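Long-range contacts in endoglucanase (Uncultured bacterium, PDB 3X17), which probably hydrolyses internal beta-1,4-glucosidic bonds of cellulose, as a glycoside hydrolase family 9 endoglucanase with an N-terminal Ig-like domain: residues A[21-26]-A[468-473]; A[337-342]-A[377-382]; A[445-450]-A[457-462]; A[506-511]-A[537-542]. All blocks are in the same frame, centred on the assembly; numbering follows the deposited sequence.

Overall arrangement
Contact 1 joins the N-terminal Ig-like domain to the (alpha/alpha)6 barrel, while contacts 2, 3 and 4 lie within the family 9 catalytic domain. Contacts 1 and 3 share helix 456-469, with centres 17 Å apart. Tyr468 and Val469 of contact 1 touch Pro511 and Leu507 of contact 4, whose centre is also 17 Å away. Contact 2, built on a calcium ion, lies on the opposite side of the chain's centre, 31 Å from contact 1 between centres; its Ala381 and Leu382 pack on Leu445 and Phe448 of contact 3. In contact 4, the Glu540 side chain is about 13 Å from the bound zinc ion, in a loop region that probably borders the substrate cleft.

Contact 1: A[21-26]-A[468-473]; sequences NQVGYH and YVLGVN
The side chains of Asn21 and Leu470 run alongside each other in a common direction, where the Ig-like domain meets the catalytic barrel of this family 9 enzyme. An Asx turn shapes the Ig-like side: with CG anti to the backbone N (chi1 -174°), the amide folds back over its own chain, and Asn21 OD1 accepts from Val23 N at 2.8 Å in the carbonyl plane and from Gly24 N at 2.8 Å from above that plane. The flat amide set in this way lies against the leucine, Asn21 OD1 being 3.8 Å from Leu470 CB and ND2 3.9 Å from Leu470 CD1. ND2 also bonds to Asp467 OD1 on helix 456-469, so one side chain serves both its own turn and the barrel. Trimmed to an alanine, this position would probably leave the Val23 and Gly24 N-H groups without their shared acceptor, Asp467 without this donor and the flank of Leu470 less well covered. Further along, Val23 CG2 meets the leucine's branch end at an oblique angle, 4.2 Å from Leu470 CD1. Across the junction runs a nearly straight backbone bond, Gln22 N to Leu470 O (2.8 Å, 164° at the hydrogen), which fixes the chain as it leaves helix 456-469. The extended Gln22 side chain then passes over Gly471, and its OE1 is gripped by Ser485 N and Asn486 N. Besides bonding to Ala476 O, Gln22 NE2 donates to a water 3.0 Å away, which in turn donates to Gly471 O at 2.6 Å.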
loop_
_atom_site.group_PDB
_atom_site.type_symbol
_atom_site.label_atom_id
_atom_site.label_comp_id
_atom_site.label_asym_id
_atom_site.label_seq_id
_atom_site.Cartn_x
_atom_site.Cartn_y
_atom_site.Cartn_z
ATOM N N ASN A 21 3.742 -5.723 -18.095
ATOM C CA ASN A 21 4.340 -5.717 -16.762
ATOM C C ASN A 21 5.841 -5.766 -16.934
ATOM O O ASN A 21 6.380 -6.751 -17.474
ATOM C CB ASN A 21 3.901 -6.958 -15.987
ATOM C CG ASN A 21 4.376 -6.941 -14.555
ATOM O OD1 ASN A 21 5.559 -6.722 -14.286
ATOM N ND2 ASN A 21 3.440 -7.119 -13.613
ATOM N N GLN A 22 6.525 -4.745 -16.430
ATOM C CA GLN A 22 7.942 -4.600 -16.701
ATOM C C GLN A 22 8.812 -5.513 -15.865
ATOM O O GLN A 22 10.015 -5.602 -16.089
ATOM C CB GLN A 22 8.381 -3.158 -16.510
ATOM C CG GLN A 22 8.032 -2.250 -17.687
ATOM C CD GLN A 22 8.127 -0.780 -17.322
ATOM O OE1 GLN A 22 9.055 -0.372 -16.617
ATOM N NE2 GLN A 22 7.278 0.034 -17.930
ATOM N N VAL A 23 8.228 -6.158 -14.869
ATOM C CA VAL A 23 8.949 -7.198 -14.180
ATOM C C VAL A 23 8.623 -8.509 -14.903
ATOM O O VAL A 23 9.519 -9.242 -15.313
ATOM C CB VAL A 23 8.541 -7.309 -12.687
ATOM C CG1 VAL A 23 9.305 -8.468 -12.025
ATOM C CG2 VAL A 23 8.868 -6.020 -11.963
ATOM N N GLY A 24 7.334 -8.785 -15.056
ATOM C CA GLY A 24 6.894 -9.906 -15.898
ATOM C C GLY A 24 5.663 -10.621 -15.358
ATOM O O GLY A 24 4.724 -9.980 -14.868
ATOM N N TYR A 25 5.642 -11.946 -15.501
ATOM C CA TYR A 25 4.420 -12.727 -15.293
ATOM C C TYR A 25 4.763 -14.080 -14.707
ATOM O O TYR A 25 5.773 -14.680 -15.088
ATOM C CB TYR A 25 3.672 -12.923 -16.620
ATOM C CG TYR A 25 3.340 -11.624 -17.351
ATOM C CD1 TYR A 25 4.268 -11.036 -18.203
ATOM C CD2 TYR A 25 2.094 -11.018 -17.219
ATOM C CE1 TYR A 25 4.003 -9.845 -18.846
ATOM C CE2 TYR A 25 1.798 -9.825 -17.900
ATOM C CZ TYR A 25 2.759 -9.257 -18.722
ATOM O OH TYR A 25 2.514 -8.065 -19.383
ATOM N N HIS A 26 3.941 -14.550 -13.773
ATOM C CA HIS A 26 4.055 -15.917 -13.286
ATOM C C HIS A 26 3.518 -16.880 -14.359
ATOM O O HIS A 26 2.583 -16.543 -15.084
ATOM C CB HIS A 26 3.271 -16.082 -11.984
ATOM C CG HIS A 26 3.388 -17.447 -11.378
ATOM N ND1 HIS A 26 4.325 -17.759 -10.416
ATOM C CD2 HIS A 26 2.717 -18.597 -11.632
ATOM C CE1 HIS A 26 4.206 -19.032 -10.080
ATOM N NE2 HIS A 26 3.226 -19.560 -10.792
ATOM N N TYR A 468 -0.595 -2.890 -13.617
ATOM C CA TYR A 468 -0.786 -1.468 -13.848
ATOM C C TYR A 468 0.305 -0.613 -13.183
ATOM O O TYR A 468 0.906 0.245 -13.841
ATOM C CB TYR A 468 -2.171 -1.016 -13.383
ATOM C CG TYR A 468 -2.307 0.491 -13.316
ATOM C CD1 TYR A 468 -2.637 1.232 -14.453
ATOM C CD2 TYR A 468 -2.226 1.166 -12.099
ATOM C CE1 TYR A 468 -2.768 2.620 -14.385
ATOM C CE2 TYR A 468 -2.412 2.538 -12.022
ATOM C CZ TYR A 468 -2.656 3.264 -13.169
ATOM O OH TYR A 468 -2.770 4.642 -13.097
ATOM N N VAL A 469 0.639 -0.919 -11.926
ATOM C CA VAL A 469 1.666 -0.137 -11.242
ATOM C C VAL A 469 3.052 -0.518 -11.727
ATOM O O VAL A 469 4.033 0.163 -11.393
ATOM C CB VAL A 469 1.629 -0.224 -9.683
ATOM C CG1 VAL A 469 0.312 0.317 -9.100
ATOM C CG2 VAL A 469 1.942 -1.630 -9.201
ATOM N N LEU A 470 3.139 -1.593 -12.514
ATOM C CA LEU A 470 4.427 -2.055 -12.981
ATOM C C LEU A 470 4.602 -1.891 -14.477
ATOM O O LEU A 470 5.484 -2.508 -15.069
ATOM C CB LEU A 470 4.710 -3.505 -12.543
ATOM C CG LEU A 470 4.979 -3.664 -11.046
ATOM C CD1 LEU A 470 5.021 -5.148 -10.664
ATOM C CD2 LEU A 470 6.303 -3.009 -10.649
ATOM N N GLY A 471 3.757 -1.062 -15.085
ATOM C CA GLY A 471 4.023 -0.585 -16.447
ATOM C C GLY A 471 2.865 -0.704 -17.430
ATOM O O GLY A 471 2.949 -0.196 -18.566
ATOM N N VAL A 472 1.757 -1.303 -16.990
ATOM C CA VAL A 472 0.567 -1.374 -17.834
ATOM C C VAL A 472 -0.326 -0.153 -17.622
ATOM O O VAL A 472 -1.360 -0.217 -16.967
ATOM C CB VAL A 472 -0.211 -2.737 -17.711
ATOM C CG1 VAL A 472 -1.398 -2.789 -18.725
ATOM C CG2 VAL A 472 0.727 -3.907 -18.020
ATOM N N ASN A 473 0.092 0.969 -18.197
ATOM C CA ASN A 473 -0.542 2.266 -17.959
ATOM C C ASN A 473 -0.101 3.232 -19.068
ATOM O O ASN A 473 0.855 2.954 -19.792
ATOM C CB ASN A 473 -0.154 2.799 -16.573
ATOM C CG ASN A 473 1.350 3.028 -16.433
ATOM O OD1 ASN A 473 1.941 3.793 -17.197
ATOM N ND2 ASN A 473 1.986 2.311 -15.497
HETATM O O HOH W 1 5.140 -1.098 -19.668
#

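Contact 2: A[337-342]-A[377-382]; sequences ADDRFW and VNPAAL. With CA (calcium ion), chain E.
Asp338 and Val377 are joined through a calcium ion, with no direct hydrogen bond linking the two segments. The metal takes Asp338 OD1 at 2.4 Å, Val377 O at 2.4 Å and Asp339 OD2 at 2.2 Å, together with one water; Asp333 and Asp335 complete the site. Carboxylate and carbonyl oxygens that would probably repel one another without it are thus gathered round one cation. Asp338 reaches it because CG is tucked between its backbone N and carbonyl carbon (chi1 51°), which leaves OD2 beside Asn378, 3.3 Å from its CB, with the carboxylate and amide planes 31° apart. Asn378 OD1 in turn accepts from Ala380 N at 2.9 Å, an Asx turn that bends the chain after the metal ligand. The second oxygen of Asp339, OD1, forms a salt bridge with Lys277 and touches the Pro379 ring, 3.3 Å from its CD. Away from the ion the contact turns apolar. Pro379 crosses Trp342 at about a right angle, its CB over one face of the indole toward the rim and its CG 3.3 Å from Trp342 CE3. Leu382 runs alongside the same indole, while Phe341 turns its ring edge to Ala380 O. Calcium thus joins the aspartate-rich start of helix 337-351 to the loop before helix 381-390, within the (alpha/alpha)6 barrel of family 9 cellulases.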
loop_
_atom_site.group_PDB
_atom_site.type_symbol
_atom_site.label_atom_id
_atom_site.label_comp_id
_atom_site.label_asym_id
_atom_site.label_seq_id
_atom_site.Cartn_x
_atom_site.Cartn_y
_atom_site.Cartn_z
ATOM N N ALA A 337 -15.407 6.380 14.284
ATOM C CA ALA A 337 -16.351 5.244 14.451
ATOM C C ALA A 337 -15.904 4.012 13.651
ATOM O O ALA A 337 -16.013 2.877 14.132
ATOM C CB ALA A 337 -17.822 5.662 14.043
ATOM N N ASP A 338 -15.379 4.236 12.449
ATOM C CA ASP A 338 -14.867 3.143 11.661
ATOM C C ASP A 338 -13.618 2.532 12.274
ATOM O O ASP A 338 -13.432 1.309 12.227
ATOM C CB ASP A 338 -14.681 3.513 10.173
ATOM C CG ASP A 338 -13.887 4.783 9.968
ATOM O OD1 ASP A 338 -13.108 5.167 10.868
ATOM O OD2 ASP A 338 -14.038 5.400 8.888
ATOM N N ASP A 339 -12.778 3.384 12.859
ATOM C CA ASP A 339 -11.626 2.925 13.652
ATOM C C ASP A 339 -12.017 2.174 14.931
ATOM O O ASP A 339 -11.442 1.120 15.231
ATOM C CB ASP A 339 -10.709 4.121 13.970
ATOM C CG ASP A 339 -10.472 4.991 12.749
ATOM O OD1 ASP A 339 -9.614 4.626 11.940
ATOM O OD2 ASP A 339 -11.133 6.040 12.583
ATOM N N ARG A 340 -13.012 2.679 15.677
ATOM C CA ARG A 340 -13.493 1.932 16.862
ATOM C C ARG A 340 -14.116 0.586 16.502
ATOM O O ARG A 340 -13.873 -0.421 17.175
ATOM C CB ARG A 340 -14.490 2.736 17.704
ATOM C CG ARG A 340 -13.944 4.014 18.293
ATOM C CD ARG A 340 -15.060 4.787 19.031
ATOM N NE ARG A 340 -14.616 6.096 19.497
ATOM C CZ ARG A 340 -14.561 6.475 20.773
ATOM N NH1 ARG A 340 -14.916 5.649 21.741
ATOM N NH2 ARG A 340 -14.140 7.694 21.075
ATOM N N PHE A 341 -14.943 0.563 15.461
ATOM C CA PHE A 341 -15.481 -0.712 14.957
ATOM C C PHE A 341 -14.334 -1.715 14.758
ATOM O O PHE A 341 -14.355 -2.842 15.295
ATOM C CB PHE A 341 -16.221 -0.465 13.633
ATOM C CG PHE A 341 -16.597 -1.727 12.882
ATOM C CD1 PHE A 341 -17.742 -2.434 13.222
ATOM C CD2 PHE A 341 -15.799 -2.203 11.844
ATOM C CE1 PHE A 341 -18.124 -3.565 12.512
ATOM C CE2 PHE A 341 -16.184 -3.323 11.114
ATOM C CZ PHE A 341 -17.325 -4.036 11.494
ATOM N N TRP A 342 -13.306 -1.285 14.020
ATOM C CA TRP A 342 -12.196 -2.181 13.672
ATOM C C TRP A 342 -11.483 -2.682 14.922
ATOM O O TRP A 342 -11.203 -3.863 15.064
ATOM C CB TRP A 342 -11.228 -1.473 12.732
ATOM C CG TRP A 342 -9.973 -2.238 12.448
ATOM C CD1 TRP A 342 -9.862 -3.574 12.203
ATOM C CD2 TRP A 342 -8.687 -1.673 12.184
ATOM N NE1 TRP A 342 -8.562 -3.894 11.885
ATOM C CE2 TRP A 342 -7.818 -2.741 11.865
ATOM C CE3 TRP A 342 -8.163 -0.374 12.272
ATOM C CZ2 TRP A 342 -6.436 -2.558 11.689
ATOM C CZ3 TRP A 342 -6.787 -0.195 12.124
ATOM C CH2 TRP A 342 -5.945 -1.281 11.805
ATOM N N VAL A 377 -8.025 6.797 6.548
ATOM C CA VAL A 377 -9.307 7.379 6.972
ATOM C C VAL A 377 -10.243 6.295 7.517
ATOM O O VAL A 377 -10.719 6.373 8.666
ATOM C CB VAL A 377 -9.982 8.132 5.818
ATOM C CG1 VAL A 377 -11.369 8.609 6.216
ATOM C CG2 VAL A 377 -9.118 9.340 5.384
ATOM N N ASN A 378 -10.469 5.270 6.687
ATOM C CA ASN A 378 -11.407 4.190 6.996
ATOM C C ASN A 378 -10.742 2.826 6.813
ATOM O O ASN A 378 -10.473 2.405 5.704
ATOM C CB ASN A 378 -12.629 4.289 6.084
ATOM C CG ASN A 378 -13.658 3.234 6.375
ATOM O OD1 ASN A 378 -13.411 2.290 7.120
ATOM N ND2 ASN A 378 -14.804 3.361 5.740
ATOM N N PRO A 379 -10.353 2.197 7.913
ATOM C CA PRO A 379 -9.694 0.896 7.857
ATOM C C PRO A 379 -10.694 -0.264 8.082
ATOM O O PRO A 379 -10.288 -1.421 8.251
ATOM C CB PRO A 379 -8.726 0.978 9.037
ATOM C CG PRO A 379 -9.462 1.735 10.033
ATOM C CD PRO A 379 -10.225 2.814 9.246
ATOM N N ALA A 380 -11.982 0.051 8.166
ATOM C CA ALA A 380 -12.929 -0.908 8.708
ATOM C C ALA A 380 -13.126 -2.188 7.859
ATOM O O ALA A 380 -13.648 -3.165 8.369
ATOM C CB ALA A 380 -14.290 -0.234 9.012
ATOM N N ALA A 381 -12.677 -2.200 6.598
ATOM C CA ALA A 381 -12.801 -3.423 5.793
ATOM C C ALA A 381 -12.063 -4.585 6.440
ATOM O O ALA A 381 -12.468 -5.749 6.285
ATOM C CB ALA A 381 -12.290 -3.207 4.385
ATOM N N LEU A 382 -10.951 -4.291 7.112
ATOM C CA LEU A 382 -10.218 -5.326 7.841
ATOM C C LEU A 382 -11.074 -5.903 8.975
ATOM O O LEU A 382 -10.975 -7.077 9.337
ATOM C CB LEU A 382 -8.921 -4.759 8.415
ATOM C CG LEU A 382 -7.839 -4.246 7.445
ATOM C CD1 LEU A 382 -6.677 -3.552 8.193
ATOM C CD2 LEU A 382 -7.275 -5.351 6.545
HETATM CA CA CA E . -11.728 7.143 10.716
HETATM O O HOH W 2 -13.526 7.685 9.083
#

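Contact 3: A[445-450]-A[457-462]; sequences LLLFAH and EYERAA
Leu446 presses two branches into the facing helix: CD2 lies over one face of the Tyr458 ring, 4.2 Å from its centroid in a CH-pi contact, and CD1 reaches Ala461 CB at 3.5 Å. The two side chains cross at about a right angle, with CD2 26° off the ring normal. Ala449 CB meets the ring obliquely, 3.8 Å from Tyr458 CE2. Leu447 CG packs on Ala462 CB at 3.8 Å. His450, its CG anti to the backbone N (chi1 180°), swings the imidazole across to Glu459, whose CB lies 4.3 Å above the centre of one ring face. His450 NE2 comes within 2.7 Å of Glu459 OE1, but the oxygen stands well out of the ring plane, on that same side, too poor an angle for a hydrogen bond. The backbones form an antiparallel alpha-alpha hairpin of the (alpha/alpha)6 barrel, the segment axes approaching to 8.5 Å at 157°; small alanines on helix 456-469 leave room for the leucines. The hairpin turn itself orients the imidazole, since Arg455 N donates to His450 ND1. With the imidazole cut back to an alanine, Arg455 N would probably lose that acceptor and a gap open beside Glu459. Further out, Arg455 makes a cation-pi contact with Tyr458, whose ring also meets Phe414 of helix 396-418. Glu459 OE1 receives a weak hydrogen bond from His555 NE2 on helix 543-558.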
loop_
_atom_site.group_PDB
_atom_site.type_symbol
_atom_site.label_atom_id
_atom_site.label_comp_id
_atom_site.label_asym_id
_atom_site.label_seq_id
_atom_site.Cartn_x
_atom_site.Cartn_y
_atom_site.Cartn_z
ATOM N N LEU A 445 -9.734 -5.560 -1.973
ATOM C CA LEU A 445 -11.152 -5.912 -1.800
ATOM C C LEU A 445 -11.611 -7.031 -2.738
ATOM O O LEU A 445 -12.386 -7.906 -2.323
ATOM C CB LEU A 445 -12.096 -4.707 -1.904
ATOM C CG LEU A 445 -11.785 -3.475 -1.045
ATOM C CD1 LEU A 445 -12.749 -2.360 -1.400
ATOM C CD2 LEU A 445 -11.797 -3.785 0.449
ATOM N N LEU A 446 -11.106 -7.037 -3.972
ATOM C CA LEU A 446 -11.339 -8.168 -4.887
ATOM C C LEU A 446 -10.824 -9.474 -4.291
ATOM O O LEU A 446 -11.556 -10.461 -4.244
ATOM C CB LEU A 446 -10.673 -7.939 -6.247
ATOM C CG LEU A 446 -11.233 -6.756 -7.036
ATOM C CD1 LEU A 446 -10.240 -6.314 -8.113
ATOM C CD2 LEU A 446 -12.578 -7.122 -7.665
ATOM N N LEU A 447 -9.622 -9.448 -3.724
ATOM C CA LEU A 447 -9.086 -10.632 -3.117
ATOM C C LEU A 447 -9.840 -11.052 -1.864
ATOM O O LEU A 447 -9.869 -12.233 -1.547
ATOM C CB LEU A 447 -7.589 -10.494 -2.831
ATOM C CG LEU A 447 -6.680 -10.409 -4.062
ATOM C CD1 LEU A 447 -5.232 -10.121 -3.657
ATOM C CD2 LEU A 447 -6.779 -11.656 -4.941
ATOM N N PHE A 448 -10.393 -10.109 -1.108
ATOM C CA PHE A 448 -11.179 -10.500 0.077
ATOM C C PHE A 448 -12.404 -11.329 -0.375
ATOM O O PHE A 448 -12.721 -12.354 0.223
ATOM C CB PHE A 448 -11.676 -9.288 0.857
ATOM C CG PHE A 448 -10.623 -8.630 1.741
ATOM C CD1 PHE A 448 -9.427 -9.271 2.044
ATOM C CD2 PHE A 448 -10.857 -7.379 2.287
ATOM C CE1 PHE A 448 -8.471 -8.660 2.866
ATOM C CE2 PHE A 448 -9.919 -6.771 3.148
ATOM C CZ PHE A 448 -8.729 -7.416 3.427
ATOM N N ALA A 449 -13.099 -10.830 -1.388
ATOM C CA ALA A 449 -14.290 -11.467 -1.935
ATOM C C ALA A 449 -13.935 -12.820 -2.556
ATOM O O ALA A 449 -14.532 -13.840 -2.224
ATOM C CB ALA A 449 -14.971 -10.532 -2.986
ATOM N N HIS A 450 -12.864 -12.839 -3.329
ATOM C CA HIS A 450 -12.291 -14.076 -3.837
ATOM C C HIS A 450 -12.051 -15.106 -2.736
ATOM O O HIS A 450 -12.179 -16.311 -2.960
ATOM C CB HIS A 450 -10.984 -13.796 -4.579
ATOM C CG HIS A 450 -10.325 -15.030 -5.124
ATOM N ND1 HIS A 450 -10.889 -15.792 -6.129
ATOM C CD2 HIS A 450 -9.169 -15.650 -4.783
ATOM C CE1 HIS A 450 -10.068 -16.783 -6.437
ATOM N NE2 HIS A 450 -9.043 -16.750 -5.602
ATOM N N GLU A 457 -12.232 -14.248 -12.160
ATOM C CA GLU A 457 -12.159 -12.912 -12.689
ATOM C C GLU A 457 -11.721 -11.910 -11.640
ATOM O O GLU A 457 -11.160 -10.928 -11.956
ATOM C CB GLU A 457 -13.447 -12.483 -13.373
ATOM C CG GLU A 457 -14.613 -12.196 -12.497
ATOM C CD GLU A 457 -15.901 -12.045 -13.277
ATOM O OE1 GLU A 457 -15.893 -12.125 -14.512
ATOM O OE2 GLU A 457 -16.926 -11.814 -12.649
ATOM N N TYR A 458 -11.981 -12.169 -10.382
ATOM C CA TYR A 458 -11.596 -11.209 -9.344
ATOM C C TYR A 458 -10.077 -11.263 -9.176
ATOM O O TYR A 458 -9.403 -10.237 -9.156
ATOM C CB TYR A 458 -12.302 -11.494 -8.027
ATOM C CG TYR A 458 -13.719 -10.956 -7.945
ATOM C CD1 TYR A 458 -14.283 -10.232 -8.988
ATOM C CD2 TYR A 458 -14.499 -11.199 -6.827
ATOM C CE1 TYR A 458 -15.610 -9.790 -8.922
ATOM C CE2 TYR A 458 -15.802 -10.733 -6.734
ATOM C CZ TYR A 458 -16.352 -10.027 -7.774
ATOM O OH TYR A 458 -17.622 -9.509 -7.630
ATOM N N GLU A 459 -9.538 -12.474 -9.196
ATOM C CA GLU A 459 -8.104 -12.664 -9.085
ATOM C C GLU A 459 -7.364 -12.067 -10.283
ATOM O O GLU A 459 -6.298 -11.430 -10.139
ATOM C CB GLU A 459 -7.799 -14.148 -8.948
ATOM C CG GLU A 459 -6.447 -14.452 -8.338
ATOM C CD GLU A 459 -6.260 -15.942 -8.059
ATOM O OE1 GLU A 459 -6.861 -16.445 -7.097
ATOM O OE2 GLU A 459 -5.572 -16.623 -8.836
ATOM N N ARG A 460 -7.976 -12.184 -11.454
ATOM C CA ARG A 460 -7.427 -11.517 -12.623
ATOM C C ARG A 460 -7.441 -9.994 -12.430
ATOM O O ARG A 460 -6.454 -9.323 -12.736
ATOM C CB ARG A 460 -8.150 -11.904 -13.923
ATOM C CG ARG A 460 -7.553 -11.195 -15.169
ATOM C CD ARG A 460 -8.294 -11.570 -16.467
ATOM N NE ARG A 460 -9.570 -10.855 -16.595
ATOM C CZ ARG A 460 -10.775 -11.432 -16.539
ATOM N NH1 ARG A 460 -10.875 -12.751 -16.369
ATOM N NH2 ARG A 460 -11.882 -10.692 -16.645
ATOM N N ALA A 461 -8.565 -9.462 -11.954
ATOM C CA ALA A 461 -8.689 -8.027 -11.765
ATOM C C ALA A 461 -7.686 -7.518 -10.736
ATOM O O ALA A 461 -7.188 -6.416 -10.870
ATOM C CB ALA A 461 -10.124 -7.631 -11.379
ATOM N N ALA A 462 -7.431 -8.297 -9.684
ATOM C CA ALA A 462 -6.421 -7.942 -8.699
ATOM C C ALA A 462 -5.033 -7.961 -9.340
ATOM O O ALA A 462 -4.231 -7.034 -9.142
ATOM C CB ALA A 462 -6.471 -8.908 -7.505
#

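Contact 4: A[506-511]-A[537-542]; sequences LLVGGP and ETNEPA
Val508 meets Asn539 along the whole length of its short side chain. Its CB lies 3.8 Å from Asn539 C. One step on, CG1, anti to the valine's carbonyl carbon (chi1 -62°), touches both Asn539 O and the side-chain OD1, each at 3.6 Å, and comes within 4.3 Å of Pro541 CD. The other methyl, CG2, meets Asn539 OD1 at 3.7 Å and also approaches Thr538 O. The amide it rests on is fixed from outside, OD1 bonding to Tyr529 OH and ND2 to Asp531 OD1, so the valine packs against a group whose rotation is set. The two segments run antiparallel without forming regular strands, and they belong to the irregular connection ahead of helix 543-558 in the (alpha/alpha)6 barrel. In family 9 enzymes the Asn-Glu sequence just before this last helix borders the substrate cleft, as is probably the case here; the Glu540 carboxylate bonds to Gly178 N through OE2. Two backbone bonds tie the segments, Gly509 N to Glu540 O at 3.0 Å and Gly510 N to Thr538 O at 2.8 Å, both donors lying above the acceptor's carbonyl plane. Gly510 takes a positive phi of 93°, in which a side chain would jam against Gly509 O and Pro511 CD. Leu506 CB packs on Pro541 CB at 3.7 Å, while at the Gly510 end a water donates to both Gly510 O and Glu537 O.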
loop_
_atom_site.group_PDB
_atom_site.type_symbol
_atom_site.label_atom_id
_atom_site.label_comp_id
_atom_site.label_asym_id
_atom_site.label_seq_id
_atom_site.Cartn_x
_atom_site.Cartn_y
_atom_site.Cartn_z
ATOM N N LEU A 506 9.932 1.037 -3.317
ATOM C CA LEU A 506 8.924 2.021 -2.836
ATOM C C LEU A 506 7.939 2.386 -3.944
ATOM O O LEU A 506 8.338 2.849 -5.021
ATOM C CB LEU A 506 9.595 3.298 -2.310
ATOM C CG LEU A 506 10.634 3.179 -1.202
ATOM C CD1 LEU A 506 11.443 4.480 -1.128
ATOM C CD2 LEU A 506 9.934 2.922 0.133
ATOM N N LEU A 507 6.650 2.265 -3.644
ATOM C CA LEU A 507 5.610 2.699 -4.561
ATOM C C LEU A 507 5.318 4.206 -4.404
ATOM O O LEU A 507 4.872 4.647 -3.337
ATOM C CB LEU A 507 4.330 1.896 -4.290
ATOM C CG LEU A 507 3.029 2.263 -5.015
ATOM C CD1 LEU A 507 3.161 2.081 -6.537
ATOM C CD2 LEU A 507 1.883 1.412 -4.489
ATOM N N VAL A 508 5.413 4.955 -5.507
ATOM C CA VAL A 508 5.003 6.352 -5.501
ATOM C C VAL A 508 3.504 6.494 -5.636
ATOM O O VAL A 508 2.833 5.595 -6.125
ATOM C CB VAL A 508 5.732 7.211 -6.570
ATOM C CG1 VAL A 508 7.242 7.238 -6.306
ATOM C CG2 VAL A 508 5.420 6.741 -8.004
ATOM N N GLY A 509 2.972 7.601 -5.125
ATOM C CA GLY A 509 1.545 7.877 -5.180
ATOM C C GLY A 509 0.901 7.688 -6.550
ATOM O O GLY A 509 -0.211 7.186 -6.636
ATOM N N GLY A 510 1.506 8.249 -7.585
ATOM C CA GLY A 510 0.988 8.112 -8.947
ATOM C C GLY A 510 0.044 9.237 -9.389
ATOM O O GLY A 510 -0.122 10.238 -8.686
ATOM N N PRO A 511 -0.662 9.018 -10.512
ATOM C CA PRO A 511 -1.494 10.012 -11.180
ATOM C C PRO A 511 -2.513 10.651 -10.255
ATOM O O PRO A 511 -3.123 9.965 -9.412
ATOM C CB PRO A 511 -2.229 9.204 -12.260
ATOM C CG PRO A 511 -1.371 8.045 -12.545
ATOM C CD PRO A 511 -0.427 7.842 -11.362
ATOM N N GLU A 537 2.974 15.291 -4.713
ATOM C CA GLU A 537 1.621 14.798 -4.800
ATOM C C GLU A 537 1.427 13.701 -5.845
ATOM O O GLU A 537 0.378 13.188 -6.034
ATOM C CB GLU A 537 0.632 15.949 -4.970
ATOM C CG GLU A 537 0.417 16.449 -6.336
ATOM C CD GLU A 537 1.507 17.321 -6.810
ATOM O OE1 GLU A 537 1.275 18.307 -7.493
ATOM O OE2 GLU A 537 2.626 16.989 -6.508
ATOM N N THR A 538 2.498 13.331 -6.485
ATOM C CA THR A 538 2.463 12.453 -7.638
ATOM C C THR A 538 3.588 11.421 -7.526
ATOM O O THR A 538 3.463 10.280 -7.993
ATOM C CB THR A 538 2.661 13.338 -8.881
ATOM O OG1 THR A 538 1.393 13.655 -9.468
ATOM C CG2 THR A 538 3.606 12.803 -9.827
ATOM N N ASN A 539 4.710 11.833 -6.940
ATOM C CA ASN A 539 5.947 11.070 -7.072
ATOM C C ASN A 539 6.621 10.849 -5.730
ATOM O O ASN A 539 7.853 10.717 -5.629
ATOM C CB ASN A 539 6.913 11.751 -8.043
ATOM C CG ASN A 539 7.918 10.782 -8.639
ATOM O OD1 ASN A 539 7.580 9.635 -8.993
ATOM N ND2 ASN A 539 9.161 11.228 -8.762
ATOM N N GLU A 540 5.805 10.841 -4.692
ATOM C CA GLU A 540 6.296 10.554 -3.351
ATOM C C GLU A 540 5.775 9.180 -2.887
ATOM O O GLU A 540 4.562 8.906 -2.961
ATOM C CB GLU A 540 5.843 11.639 -2.362
ATOM C CG GLU A 540 6.513 11.468 -0.975
ATOM C CD GLU A 540 5.967 12.379 0.107
ATOM O OE1 GLU A 540 4.842 12.907 -0.043
ATOM O OE2 GLU A 540 6.665 12.543 1.140
ATOM N N PRO A 541 6.672 8.350 -2.349
ATOM C CA PRO A 541 6.272 7.089 -1.735
ATOM C C PRO A 541 5.689 7.322 -0.352
ATOM O O PRO A 541 5.835 8.415 0.186
ATOM C CB PRO A 541 7.587 6.314 -1.642
ATOM C CG PRO A 541 8.623 7.368 -1.504
ATOM C CD PRO A 541 8.126 8.567 -2.285
ATOM N N ALA A 542 4.970 6.341 0.182
ATOM C CA ALA A 542 4.532 6.363 1.565
ATOM C C ALA A 542 4.336 4.938 2.077
ATOM O O ALA A 542 4.084 4.007 1.287
ATOM C CB ALA A 542 3.224 7.180 1.699
HETATM O O HOH W 3 -0.241 10.491 -6.051
#